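Local atomic coordinates of possible thiamine biosynthesis enzyme (Candida albicans, PDB entry 2X7Q), a protein that is of unknown function but has the fold of a periplasmic binding protein and may bind a small solute, perhaps one linked to thiamine biosynthesis. Residues V19-I22 / F26-P29. The protein carries 1 engineered substitution. Numbering follows the deposited sequence.
Sequences VAYI and FSTP
S27 meets Y21 and I22 chiefly through its CB, and every contact here is of van der Waals type. S27 CB lies 3.5 Å from the carbonyl oxygen I22 O and 4.0 Å from Y21 CD1, meeting the tyrosine ring obliquely. The bond from CA to CB of Y21 points toward segment 26-29, and CG is held between the backbone N and carbonyl carbon (chi1 76°), which carries the CD1 flank of the ring to the serine. A small residue suits position 27, since it fits beside ring and carbonyl alike.

No hydrogen bond crosses between the two segments: I22 O is 3.7 Å from S27 OG without bonding to it. Instead S27 OG hydrogen-bonds to E24 O and T28 OG1 to H25 O, so two short hydroxyl side chains tie the 3-10 turn and the start of helix 28-35 back to the connecting loop.

The backbone of V19, A20 and Y21 pairs with strands 46-50 and 69-73, while I22 packs on S55 and L58 of helix 55-63. Strand 17-21 thus leads through a short loop into helix 28-35 in one of the two mixed-sheet lobes of the periplasmic binding protein fold. The chemistry is consistent with a turn braced locally by its hydroxyls, the contact itself adding a small apolar touch.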
loop_
_atom_site.group_PDB
_atom_site.type_symbol
_atom_site.label_atom_id
_atom_site.label_comp_id
_atom_site.label_asym_id
_atom_site.label_seq_id
_atom_site.Cartn_x
_atom_site.Cartn_y
_atom_site.Cartn_z
ATOM N N VAL A 19 -15.930 -1.164 0.772
ATOM C CA VAL A 19 -14.563 -0.878 0.347
ATOM C C VAL A 19 -13.631 -0.652 1.536
ATOM O O VAL A 19 -13.825 0.273 2.327
ATOM C CB VAL A 19 -14.515 0.353 -0.577
ATOM C CG1 VAL A 19 -13.084 0.655 -0.987
ATOM C CG2 VAL A 19 -15.392 0.135 -1.801
ATOM N N ALA A 20 -12.617 -1.505 1.653
ATOM C CA ALA A 20 -11.625 -1.379 2.717
ATOM C C ALA A 20 -10.466 -0.497 2.269
ATOM O O ALA A 20 -9.900 -0.710 1.198
ATOM C CB ALA A 20 -11.118 -2.741 3.133
ATOM N N TYR A 21 -10.125 0.495 3.085
ATOM C CA TYR A 21 -9.043 1.421 2.763
ATOM C C TYR A 21 -8.157 1.683 3.978
ATOM O O TYR A 21 -8.530 1.377 5.112
ATOM C CB TYR A 21 -9.613 2.745 2.256
ATOM C CG TYR A 21 -10.183 3.617 3.355
ATOM C CD1 TYR A 21 -9.436 4.654 3.904
ATOM C CD2 TYR A 21 -11.464 3.404 3.845
ATOM C CE1 TYR A 21 -9.953 5.455 4.907
ATOM C CE2 TYR A 21 -11.988 4.197 4.845
ATOM C CZ TYR A 21 -11.230 5.221 5.374
ATOM O OH TYR A 21 -11.757 6.007 6.372
ATOM N N ILE A 22 -6.987 2.261 3.732
ATOM C CA ILE A 22 -6.075 2.625 4.807
ATOM C C ILE A 22 -6.059 4.139 4.987
ATOM O O ILE A 22 -5.757 4.874 4.051
ATOM C CB ILE A 22 -4.648 2.124 4.531
ATOM C CG1 ILE A 22 -4.661 0.620 4.253
ATOM C CG2 ILE A 22 -3.730 2.454 5.701
ATOM C CD1 ILE A 22 -3.316 0.058 3.862
ATOM N N PHE A 26 -2.696 8.918 1.097
ATOM C CA PHE A 26 -3.010 8.321 -0.199
ATOM C C PHE A 26 -4.510 8.151 -0.422
ATOM O O PHE A 26 -4.969 8.083 -1.561
ATOM C CB PHE A 26 -2.311 6.968 -0.360
ATOM C CG PHE A 26 -0.821 7.068 -0.498
ATOM C CD1 PHE A 26 0.014 6.662 0.529
ATOM C CD2 PHE A 26 -0.256 7.573 -1.657
ATOM C CE1 PHE A 26 1.386 6.756 0.402
ATOM C CE2 PHE A 26 1.116 7.671 -1.790
ATOM C CZ PHE A 26 1.938 7.262 -0.758
ATOM N N SER A 27 -5.271 8.081 0.665
ATOM C CA SER A 27 -6.708 7.846 0.576
ATOM C C SER A 27 -7.473 9.131 0.270
ATOM O O SER A 27 -8.701 9.124 0.181
ATOM C CB SER A 27 -7.230 7.232 1.875
ATOM O OG SER A 27 -7.169 8.161 2.937
ATOM N N THR A 28 -6.743 10.229 0.106
ATOM C CA THR A 28 -7.354 11.532 -0.144
ATOM C C THR A 28 -8.367 11.526 -1.296
ATOM O O THR A 28 -9.499 11.974 -1.119
ATOM C CB THR A 28 -6.287 12.625 -0.378
ATOM O OG1 THR A 28 -5.579 12.875 0.841
ATOM C CG2 THR A 28 -6.936 13.912 -0.843
ATOM N N PRO A 29 -7.965 11.023 -2.475
ATOM C CA PRO A 29 -8.882 10.995 -3.622
ATOM C C PRO A 29 -10.185 10.263 -3.309
ATOM O O PRO A 29 -11.242 10.662 -3.796
ATOM C CB PRO A 29 -8.087 10.227 -4.682
ATOM C CG PRO A 29 -6.665 10.469 -4.328
ATOM C CD PRO A 29 -6.631 10.506 -2.828
#